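Local coordinates for protein NADP-dependent glyceraldehyde-3-phosphate dehydrogenase (Bacillus halodurans, PDB 3PRL) that probably catalyses the NADP-dependent, non-phosphorylating oxidation of glyceraldehyde 3-phosphate to 3-phosphoglycerate, as a member of the aldehyde dehydrogenase family, at residues Val74-Glu85 with Ala114-Leu125; Ala171-Asn181 with Gln464-Thr474. One frame throughout, in Å; residues are numbered along the deposited sequence. Where two conformers were deposited one is given.

Contact 1 (Val74-Glu85 with Ala114-Leu125); sequences VDLLYAWADLLE and ADIIRHTADEAL
Ile117 plugs into helix 70-86 as a knob, its hole framed by Leu77, Trp80, Ala81 and Leu84. At CB the side chain forks. Ile117 CG2 drops to 3.4 Å from Leu77 O and reaches Ala81 CB. The other branch, CG1, stands beside the backbone N (chi1 -67°) and leads toward the indole of Trp80. At the tip, Ile117 CD1 sits over the six-membered ring of Trp80, 3.7 Å from its centroid and 6° off the normal, a CH-pi contact. Leu84 CD1 lies over the same face and touches Ile117 CD1 at 3.5 Å. Trp80 NE1 is bonded to Met198 O on helix 192-204, which helps fix the ring's rotation.

Segments 74-85 and 114-124, of helices 70-86 and 103-124, run antiparallel (167°), an α-helical pair in the coenzyme-binding region of the aldehyde dehydrogenase fold. Small residues let the backbones approach: Ala81 CB meets Ala114 CB at 3.8 Å, and Ala121 CB packs against Val74 CB at 3.9 Å.

Toward solvent, Arg118 CG leans on Ala81 CB at 3.5 Å before the guanidinium spreads into a salt-bridge network. NH2 reaches Glu85 OE2 through a bent, weak hydrogen bond, NE makes a long ion pair with Asp82, and NH1 bonds weakly to Asp115 OD1 of its own helix. Tyr78 is modelled twice, so the bond from its OH to Asp122 OD1 (2.6 Å) is less certain.

Contact 2 (Ala171-Asn181 with Gln464-Thr474); sequences AKIAPALVTGN and QGIKPSLLSMT
Asn181 and Met473 meet just past the C-terminal end of helix 167-178, which a Schellman motif closes at Gly180. This helix forms the connection of a right-handed β-α-β crossover between parallel strands 144-159 and 182-186 of the Rossmann-like coenzyme domain, and helix 466-472 crosses its 171-178 part at -55°.

The hydrogen bonds come from two side-chain amides. Asn181 ND2 gives one to Met473 O at 2.8 Å, somewhat tilted from the carbonyl plane, and another to Ala176 O at 3.2 Å, lying in that carbonyl's plane on a lone pair. With CG beside the backbone N (chi1 -61°), the amide folds back toward the helix end, while OD1 accepts from Gly154 N. Replacing Asn181 with an alanine would probably leave Met473 O without this donor and Gly154 N without its acceptor, so that the turn and the start of strand 474-482 would be less firmly joined. At the other end of the contact Gln464 is modelled twice, so the bond from Gln464 NE2 to Ala171 O (2.9 Å), made from above the carbonyl plane, is less sure; OE1 accepts from Gly465 N.

The apolar contacts centre on Met473, whose SD and CE run back along segment 171-178. Met473 SD touches Ala176 CB at 3.7 Å and Met473 CE meets Pro175 CG at 3.8 Å. Ser469 CB touches the same proline ring, and Leu470 CD2 packs on Pro175 CB and on Val178 CG1. Thr474 CG2 comes to 3.7 Å from Thr179 CB.

Overall arrangement
Contacts 1 and 2 lie side by side, their centres 12 Å apart, joined through helix 103-124. Its Ala124 CB touches Val178 CG1 at 3.5 Å, and Glu123 packs on Leu470, while Ile116 and Thr120 meet Ile466. Contact 2 is nearer the catalytic centre: the side chain of Gln464 comes within about 3 Å of that of Glu259, the predicted active-site residue, and that of Lys172 within about 5 Å of that of Ser160, an NADP-binding residue. In contact 1 the side chain of Thr120 is about 12 Å from that of Glu259. The side chain of Trp80 is about 10 Å from that of Ser160. Contact 1 instead borders other subunits, Glu123 bridging to Arg126 of a second subunit.

Contact 1 (Val74-Glu85 with Ala114-Leu125)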
loop_
_atom_site.group_PDB
_atom_site.type_symbol
_atom_site.label_atom_id
_atom_site.label_comp_id
_atom_site.label_asym_id
_atom_site.label_seq_id
_atom_site.Cartn_x
_atom_site.Cartn_y
_atom_site.Cartn_z
ATOM N N VAL D 74 -11.586 15.269 -11.135
ATOM C CA VAL D 74 -11.046 16.065 -10.011
ATOM C C VAL D 74 -11.094 17.588 -10.221
ATOM O O VAL D 74 -11.213 18.337 -9.247
ATOM C CB VAL D 74 -9.595 15.662 -9.581
ATOM C CG1 VAL D 74 -9.420 14.159 -9.616
ATOM C CG2 VAL D 74 -8.560 16.358 -10.440
ATOM N N ASP D 75 -10.980 18.040 -11.471
ATOM C CA ASP D 75 -10.990 19.471 -11.762
ATOM C C ASP D 75 -12.352 20.062 -11.393
ATOM O O ASP D 75 -12.425 21.191 -10.927
ATOM C CB ASP D 75 -10.673 19.761 -13.231
ATOM C CG ASP D 75 -9.250 19.351 -13.633
ATOM O OD1 ASP D 75 -8.279 19.659 -12.893
ATOM O OD2 ASP D 75 -9.111 18.729 -14.715
ATOM N N LEU D 76 -13.418 19.286 -11.615
ATOM C CA LEU D 76 -14.777 19.688 -11.224
ATOM C C LEU D 76 -14.889 19.856 -9.714
ATOM O O LEU D 76 -15.574 20.758 -9.230
ATOM C CB LEU D 76 -15.836 18.699 -11.737
ATOM C CG LEU D 76 -17.312 18.976 -11.349
ATOM C CD1 LEU D 76 -17.809 20.350 -11.844
ATOM C CD2 LEU D 76 -18.263 17.857 -11.797
ATOM N N LEU D 77 -14.215 18.990 -8.974
ATOM C CA LEU D 77 -14.240 19.065 -7.523
ATOM C C LEU D 77 -13.530 20.322 -7.051
ATOM O O LEU D 77 -14.109 21.081 -6.293
ATOM C CB LEU D 77 -13.665 17.794 -6.875
ATOM C CG LEU D 77 -14.676 16.697 -6.520
ATOM C CD1 LEU D 77 -15.441 16.166 -7.734
ATOM C CD2 LEU D 77 -13.994 15.539 -5.762
ATOM N N TYR D 78 -12.295 20.524 -7.525
ATOM C CA TYR D 78 -11.514 21.727 -7.258
ATOM C C TYR D 78 -12.374 22.968 -7.497
ATOM O O TYR D 78 -12.467 23.837 -6.641
ATOM C CB TYR D 78 -10.268 21.803 -8.165
ATOM C CG TYR D 78 -9.188 20.754 -7.937
ATOM C CD1 TYR D 78 -9.077 20.082 -6.728
ATOM C CD2 TYR D 78 -8.245 20.476 -8.927
ATOM C CE1 TYR D 78 -8.085 19.138 -6.514
ATOM C CE2 TYR D 78 -7.243 19.531 -8.724
ATOM C CZ TYR D 78 -7.172 18.863 -7.513
ATOM O OH TYR D 78 -6.185 17.924 -7.295
ATOM N N ALA D 79 -13.011 23.028 -8.674
ATOM C CA ALA D 79 -13.857 24.178 -9.072
ATOM C C ALA D 79 -15.025 24.400 -8.122
ATOM O O ALA D 79 -15.339 25.534 -7.759
ATOM C CB ALA D 79 -14.376 24.008 -10.499
ATOM N N TRP D 80 -15.650 23.302 -7.710
ATOM C CA TRP D 80 -16.764 23.352 -6.774
ATOM C C TRP D 80 -16.275 23.888 -5.434
ATOM O O TRP D 80 -16.910 24.750 -4.850
ATOM C CB TRP D 80 -17.355 21.949 -6.633
ATOM C CG TRP D 80 -18.487 21.781 -5.674
ATOM C CD1 TRP D 80 -19.394 22.724 -5.271
ATOM C CD2 TRP D 80 -18.864 20.563 -5.028
ATOM N NE1 TRP D 80 -20.298 22.167 -4.406
ATOM C CE2 TRP D 80 -19.999 20.840 -4.241
ATOM C CE3 TRP D 80 -18.357 19.257 -5.053
ATOM C CZ2 TRP D 80 -20.629 19.863 -3.467
ATOM C CZ3 TRP D 80 -18.973 18.293 -4.284
ATOM C CH2 TRP D 80 -20.102 18.596 -3.508
ATOM N N ALA D 81 -15.134 23.373 -4.974
ATOM C CA ALA D 81 -14.532 23.782 -3.702
ATOM C C ALA D 81 -14.231 25.272 -3.703
ATOM O O ALA D 81 -14.543 25.974 -2.725
ATOM C CB ALA D 81 -13.285 22.999 -3.433
ATOM N N ASP D 82 -13.632 25.748 -4.796
ATOM C CA ASP D 82 -13.327 27.174 -4.943
ATOM C C ASP D 82 -14.580 28.039 -4.805
ATOM O O ASP D 82 -14.588 29.006 -4.041
ATOM C CB ASP D 82 -12.629 27.465 -6.283
ATOM C CG ASP D 82 -11.353 26.649 -6.483
ATOM O OD1 ASP D 82 -10.925 25.920 -5.562
ATOM O OD2 ASP D 82 -10.774 26.734 -7.583
ATOM N N LEU D 83 -15.628 27.685 -5.543
ATOM C CA LEU D 83 -16.880 28.433 -5.497
ATOM C C LEU D 83 -17.537 28.391 -4.118
ATOM O O LEU D 83 -18.150 29.365 -3.716
ATOM C CB LEU D 83 -17.874 27.956 -6.572
ATOM C CG LEU D 83 -17.519 28.000 -8.066
ATOM C CD1 LEU D 83 -18.779 27.814 -8.928
ATOM C CD2 LEU D 83 -16.772 29.270 -8.486
ATOM N N LEU D 84 -17.428 27.273 -3.398
ATOM C CA LEU D 84 -17.990 27.230 -2.040
ATOM C C LEU D 84 -17.246 28.209 -1.116
ATOM O O LEU D 84 -17.855 29.045 -0.458
ATOM C CB LEU D 84 -18.016 25.799 -1.464
ATOM C CG LEU D 84 -18.897 24.724 -2.135
ATOM C CD1 LEU D 84 -18.625 23.303 -1.597
ATOM C CD2 LEU D 84 -20.375 25.014 -2.055
ATOM N N GLU D 85 -15.923 28.118 -1.109
ATOM C CA GLU D 85 -15.053 29.010 -0.341
ATOM C C GLU D 85 -15.355 30.482 -0.629
ATOM O O GLU D 85 -15.494 31.292 0.292
ATOM C CB GLU D 85 -13.617 28.686 -0.716
ATOM C CG GLU D 85 -12.536 29.470 -0.037
ATOM C CD GLU D 85 -11.201 28.811 -0.293
ATOM O OE1 GLU D 85 -10.471 29.278 -1.197
ATOM O OE2 GLU D 85 -10.911 27.790 0.365
ATOM N N ALA D 114 -15.065 22.654 1.611
ATOM C CA ALA D 114 -14.169 22.818 0.451
ATOM C C ALA D 114 -12.833 22.141 0.684
ATOM O O ALA D 114 -12.224 21.602 -0.240
ATOM C CB ALA D 114 -13.968 24.302 0.098
ATOM N N ASP D 115 -12.395 22.151 1.935
ATOM C CA ASP D 115 -11.194 21.439 2.328
ATOM C C ASP D 115 -11.347 19.931 2.165
ATOM O O ASP D 115 -10.403 19.267 1.713
ATOM C CB ASP D 115 -10.810 21.780 3.762
ATOM C CG ASP D 115 -10.281 23.198 3.907
ATOM O OD1 ASP D 115 -9.933 23.846 2.885
ATOM O OD2 ASP D 115 -10.201 23.659 5.059
ATOM N N ILE D 116 -12.519 19.392 2.516
ATOM C CA ILE D 116 -12.805 17.963 2.320
ATOM C C ILE D 116 -12.917 17.593 0.842
ATOM O O ILE D 116 -12.450 16.517 0.427
ATOM C CB ILE D 116 -14.092 17.493 3.071
ATOM C CG1 ILE D 116 -13.830 17.367 4.571
ATOM C CG2 ILE D 116 -14.539 16.132 2.587
ATOM C CD1 ILE D 116 -15.082 17.663 5.431
ATOM N N ILE D 117 -13.531 18.467 0.055
ATOM C CA ILE D 117 -13.709 18.236 -1.368
ATOM C C ILE D 117 -12.356 18.243 -2.111
ATOM O O ILE D 117 -12.141 17.422 -3.004
ATOM C CB ILE D 117 -14.705 19.256 -1.977
ATOM C CG1 ILE D 117 -16.121 19.011 -1.424
ATOM C CG2 ILE D 117 -14.692 19.239 -3.516
ATOM C CD1 ILE D 117 -17.033 20.175 -1.587
ATOM N N ARG D 118 -11.448 19.151 -1.740
ATOM C CA ARG D 118 -10.141 19.203 -2.415
ATOM C C ARG D 118 -9.294 17.978 -2.087
ATOM O O ARG D 118 -8.699 17.379 -2.972
ATOM C CB ARG D 118 -9.400 20.497 -2.090
ATOM C CG ARG D 118 -10.087 21.721 -2.656
ATOM C CD ARG D 118 -9.114 22.835 -2.860
ATOM N NE ARG D 118 -9.711 24.115 -2.519
ATOM C CZ ARG D 118 -9.674 24.650 -1.305
ATOM N NH1 ARG D 118 -9.061 24.011 -0.305
ATOM N NH2 ARG D 118 -10.247 25.829 -1.092
ATOM N N HIS D 119 -9.278 17.600 -0.815
ATOM C CA HIS D 119 -8.489 16.470 -0.322
ATOM C C HIS D 119 -8.983 15.127 -0.841
ATOM O O HIS D 119 -8.183 14.211 -1.038
ATOM C CB HIS D 119 -8.483 16.474 1.197
ATOM C CG HIS D 119 -7.349 15.704 1.790
ATOM N ND1 HIS D 119 -6.157 16.296 2.149
ATOM C CD2 HIS D 119 -7.218 14.388 2.068
ATOM C CE1 HIS D 119 -5.345 15.376 2.634
ATOM N NE2 HIS D 119 -5.962 14.211 2.590
ATOM N N THR D 120 -10.304 15.029 -1.029
ATOM C CA THR D 120 -10.998 13.909 -1.661
ATOM C C THR D 120 -10.608 13.800 -3.134
ATOM O O THR D 120 -10.337 12.698 -3.633
ATOM C CB THR D 120 -12.571 14.088 -1.563
ATOM O OG1 THR D 120 -13.006 13.975 -0.204
ATOM C CG2 THR D 120 -13.309 13.054 -2.368
ATOM N N ALA D 121 -10.670 14.931 -3.841
ATOM C CA ALA D 121 -10.191 14.997 -5.237
ATOM C C ALA D 121 -8.760 14.455 -5.398
ATOM O O ALA D 121 -8.537 13.563 -6.229
ATOM C CB ALA D 121 -10.284 16.400 -5.775
ATOM N N ASP D 122 -7.813 14.976 -4.608
ATOM C CA ASP D 122 -6.394 14.540 -4.685
ATOM C C ASP D 122 -6.262 13.048 -4.310
ATOM O O ASP D 122 -5.431 12.325 -4.860
ATOM C CB ASP D 122 -5.455 15.340 -3.757
ATOM C CG ASP D 122 -5.721 16.846 -3.740
ATOM O OD1 ASP D 122 -5.845 17.461 -4.809
ATOM O OD2 ASP D 122 -5.747 17.426 -2.617
ATOM N N GLU D 123 -7.064 12.604 -3.343
ATOM C CA GLU D 123 -7.015 11.200 -2.925
ATOM C C GLU D 123 -7.466 10.251 -4.036
ATOM O O GLU D 123 -6.955 9.129 -4.156
ATOM C CB GLU D 123 -7.816 10.976 -1.650
ATOM C CG GLU D 123 -7.527 9.647 -0.945
ATOM C CD GLU D 123 -6.133 9.572 -0.326
ATOM O OE1 GLU D 123 -5.449 8.560 -0.534
ATOM O OE2 GLU D 123 -5.719 10.515 0.373
ATOM N N ALA D 124 -8.402 10.713 -4.864
ATOM C CA ALA D 124 -8.877 9.909 -5.985
ATOM C C ALA D 124 -7.788 9.716 -7.043
ATOM O O ALA D 124 -7.619 8.614 -7.581
ATOM C CB ALA D 124 -10.120 10.506 -6.590
ATOM N N LEU D 125 -7.052 10.786 -7.320
ATOM C CA LEU D 125 -5.886 10.743 -8.205
ATOM C C LEU D 125 -4.865 9.680 -7.795
ATOM O O LEU D 125 -4.019 9.279 -8.596
ATOM C CB LEU D 125 -5.166 12.086 -8.195
ATOM C CG LEU D 125 -5.689 13.267 -9.014
ATOM C CD1 LEU D 125 -4.654 14.370 -8.938
ATOM C CD2 LEU D 125 -6.009 12.881 -10.476
#

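Contact 2 (Ala171-Asn181 with Gln464-Thr474)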
loop_
_atom_site.group_PDB
_atom_site.type_symbol
_atom_site.label_atom_id
_atom_site.label_comp_id
_atom_site.label_asym_id
_atom_site.label_seq_id
_atom_site.Cartn_x
_atom_site.Cartn_y
_atom_site.Cartn_z
ATOM N N ALA D 171 -19.394 15.462 1.877
ATOM C CA ALA D 171 -18.590 14.313 2.301
ATOM C C ALA D 171 -19.035 13.015 1.609
ATOM O O ALA D 171 -18.290 12.046 1.589
ATOM C CB ALA D 171 -18.674 14.153 3.794
ATOM N N LYS D 172 -20.250 13.010 1.063
ATOM C CA LYS D 172 -20.821 11.849 0.352
ATOM C C LYS D 172 -20.797 12.043 -1.143
ATOM O O LYS D 172 -20.446 11.125 -1.887
ATOM C CB LYS D 172 -22.264 11.604 0.783
ATOM C CG LYS D 172 -22.410 11.205 2.245
ATOM C CD LYS D 172 -23.878 11.243 2.680
ATOM C CE LYS D 172 -24.038 10.805 4.124
ATOM N NZ LYS D 172 -23.136 11.602 5.003
ATOM N N ILE D 173 -21.182 13.240 -1.583
ATOM C CA ILE D 173 -21.214 13.563 -3.005
ATOM C C ILE D 173 -19.813 13.571 -3.636
ATOM O O ILE D 173 -19.630 12.959 -4.684
ATOM C CB ILE D 173 -21.964 14.890 -3.303
ATOM C CG1 ILE D 173 -23.359 14.887 -2.664
ATOM C CG2 ILE D 173 -22.099 15.113 -4.826
ATOM C CD1 ILE D 173 -24.009 16.278 -2.628
ATOM N N ALA D 174 -18.829 14.217 -3.003
ATOM C CA ALA D 174 -17.475 14.329 -3.604
ATOM C C ALA D 174 -16.813 12.991 -3.904
ATOM O O ALA D 174 -16.364 12.801 -5.031
ATOM C CB ALA D 174 -16.536 15.208 -2.761
ATOM N N PRO D 175 -16.717 12.075 -2.897
ATOM C CA PRO D 175 -16.025 10.821 -3.234
ATOM C C PRO D 175 -16.764 10.037 -4.291
ATOM O O PRO D 175 -16.137 9.347 -5.097
ATOM C CB PRO D 175 -16.003 10.025 -1.917
ATOM C CG PRO D 175 -16.872 10.826 -0.904
ATOM C CD PRO D 175 -16.929 12.236 -1.434
ATOM N N ALA D 176 -18.090 10.134 -4.270
ATOM C CA ALA D 176 -18.944 9.452 -5.243
ATOM C C ALA D 176 -18.693 9.879 -6.689
ATOM O O ALA D 176 -18.496 9.030 -7.570
ATOM C CB ALA D 176 -20.433 9.606 -4.862
ATOM N N LEU D 177 -18.672 11.186 -6.941
ATOM C CA LEU D 177 -18.532 11.679 -8.315
ATOM C C LEU D 177 -17.119 11.514 -8.829
ATOM O O LEU D 177 -16.913 11.188 -10.006
ATOM C CB LEU D 177 -18.895 13.157 -8.417
ATOM C CG LEU D 177 -20.224 13.685 -7.851
ATOM C CD1 LEU D 177 -20.227 15.195 -7.991
ATOM C CD2 LEU D 177 -21.436 13.078 -8.523
ATOM N N VAL D 178 -16.141 11.758 -7.962
ATOM C CA VAL D 178 -14.752 11.704 -8.415
ATOM C C VAL D 178 -14.302 10.286 -8.760
ATOM O O VAL D 178 -13.353 10.104 -9.539
ATOM C CB VAL D 178 -13.769 12.375 -7.440
ATOM C CG1 VAL D 178 -13.486 11.476 -6.246
ATOM C CG2 VAL D 178 -12.495 12.716 -8.179
ATOM N N THR D 179 -14.985 9.283 -8.209
ATOM C CA THR D 179 -14.640 7.885 -8.535
ATOM C C THR D 179 -15.521 7.376 -9.658
ATOM O O THR D 179 -15.443 6.201 -10.040
ATOM C CB THR D 179 -14.749 6.928 -7.334
ATOM O OG1 THR D 179 -16.112 6.829 -6.909
ATOM C CG2 THR D 179 -13.862 7.387 -6.171
ATOM N N GLY D 180 -16.371 8.256 -10.179
ATOM C CA GLY D 180 -17.075 7.966 -11.415
ATOM C C GLY D 180 -18.488 7.458 -11.268
ATOM O O GLY D 180 -19.071 6.963 -12.234
ATOM N N ASN D 181 -19.038 7.583 -10.060
ATOM C CA ASN D 181 -20.460 7.310 -9.791
ATOM C C ASN D 181 -21.257 8.568 -10.116
ATOM O O ASN D 181 -20.679 9.615 -10.331
ATOM C CB ASN D 181 -20.662 6.951 -8.312
ATOM C CG ASN D 181 -19.896 5.695 -7.901
ATOM O OD1 ASN D 181 -20.388 4.584 -8.086
ATOM N ND2 ASN D 181 -18.688 5.872 -7.330
ATOM N N GLN D 464 -16.159 5.617 6.918
ATOM C CA GLN D 464 -15.943 6.864 6.192
ATOM C C GLN D 464 -14.586 7.478 6.505
ATOM O O GLN D 464 -13.671 6.807 6.985
ATOM C CB GLN D 464 -17.062 7.874 6.482
ATOM C CG GLN D 464 -17.917 8.262 5.277
ATOM C CD GLN D 464 -17.466 9.568 4.610
ATOM O OE1 GLN D 464 -16.507 10.216 5.045
ATOM N NE2 GLN D 464 -18.150 9.943 3.535
ATOM N N GLY D 465 -14.486 8.783 6.288
ATOM C CA GLY D 465 -13.214 9.447 6.239
ATOM C C GLY D 465 -12.890 9.444 4.757
ATOM O O GLY D 465 -13.571 8.776 3.962
ATOM N N ILE D 466 -11.855 10.182 4.372
ATOM C CA ILE D 466 -11.620 10.468 2.950
ATOM C C ILE D 466 -11.338 9.238 2.096
ATOM O O ILE D 466 -12.124 8.931 1.191
ATOM C CB ILE D 466 -10.534 11.539 2.738
ATOM C CG1 ILE D 466 -10.932 12.846 3.422
ATOM C CG2 ILE D 466 -10.255 11.749 1.226
ATOM C CD1 ILE D 466 -12.246 13.431 2.959
ATOM N N LYS D 467 -10.232 8.541 2.364
ATOM C CA LYS D 467 -9.924 7.327 1.599
ATOM C C LYS D 467 -10.970 6.225 1.740
ATOM O O LYS D 467 -11.393 5.674 0.718
ATOM C CB LYS D 467 -8.529 6.756 1.855
ATOM C CG LYS D 467 -8.151 5.631 0.856
ATOM C CD LYS D 467 -7.087 4.678 1.406
ATOM C CE LYS D 467 -5.695 5.110 0.982
ATOM N NZ LYS D 467 -5.152 4.269 -0.142
ATOM N N PRO D 468 -11.367 5.876 2.988
ATOM C CA PRO D 468 -12.329 4.774 3.165
ATOM C C PRO D 468 -13.616 5.028 2.388
ATOM O O PRO D 468 -14.229 4.081 1.886
ATOM C CB PRO D 468 -12.612 4.786 4.681
ATOM C CG PRO D 468 -11.359 5.354 5.266
ATOM C CD PRO D 468 -10.883 6.382 4.288
ATOM N N SER D 469 -14.008 6.304 2.298
ATOM C CA SER D 469 -15.145 6.718 1.488
ATOM C C SER D 469 -14.972 6.325 0.034
ATOM O O SER D 469 -15.888 5.773 -0.564
ATOM C CB SER D 469 -15.362 8.233 1.591
ATOM O OG SER D 469 -15.864 8.523 2.887
ATOM N N LEU D 470 -13.801 6.596 -0.534
ATOM C CA LEU D 470 -13.555 6.279 -1.955
ATOM C C LEU D 470 -13.723 4.803 -2.291
ATOM O O LEU D 470 -14.268 4.468 -3.354
ATOM C CB LEU D 470 -12.174 6.775 -2.382
ATOM C CG LEU D 470 -12.112 8.301 -2.374
ATOM C CD1 LEU D 470 -10.705 8.796 -2.239
ATOM C CD2 LEU D 470 -12.733 8.838 -3.629
ATOM N N LEU D 471 -13.251 3.944 -1.377
ATOM C CA LEU D 471 -13.327 2.483 -1.482
ATOM C C LEU D 471 -14.751 1.971 -1.363
ATOM O O LEU D 471 -15.128 0.965 -1.981
ATOM C CB LEU D 471 -12.469 1.819 -0.377
ATOM C CG LEU D 471 -10.949 1.611 -0.602
ATOM C CD1 LEU D 471 -10.280 2.701 -1.424
ATOM C CD2 LEU D 471 -10.169 1.414 0.708
ATOM N N SER D 472 -15.538 2.642 -0.533
ATOM C CA SER D 472 -16.918 2.240 -0.356
ATOM C C SER D 472 -17.748 2.643 -1.579
ATOM O O SER D 472 -18.859 2.128 -1.780
ATOM C CB SER D 472 -17.478 2.857 0.918
ATOM O OG SER D 472 -17.529 4.260 0.792
ATOM N N MET D 473 -17.179 3.524 -2.407
ATOM C CA MET D 473 -17.850 4.043 -3.601
ATOM C C MET D 473 -17.530 3.243 -4.864
ATOM O O MET D 473 -18.009 3.567 -5.951
ATOM C CB MET D 473 -17.456 5.503 -3.848
ATOM C CG MET D 473 -17.658 6.452 -2.667
ATOM S SD MET D 473 -19.359 6.992 -2.399
ATOM C CE MET D 473 -19.229 7.830 -0.821
ATOM N N THR D 474 -16.691 2.225 -4.708
ATOM C CA THR D 474 -16.135 1.500 -5.833
ATOM C C THR D 474 -16.175 0.006 -5.536
ATOM O O THR D 474 -16.664 -0.412 -4.498
ATOM C CB THR D 474 -14.657 1.913 -6.084
ATOM O OG1 THR D 474 -13.997 2.087 -4.824
ATOM C CG2 THR D 474 -14.561 3.213 -6.887
#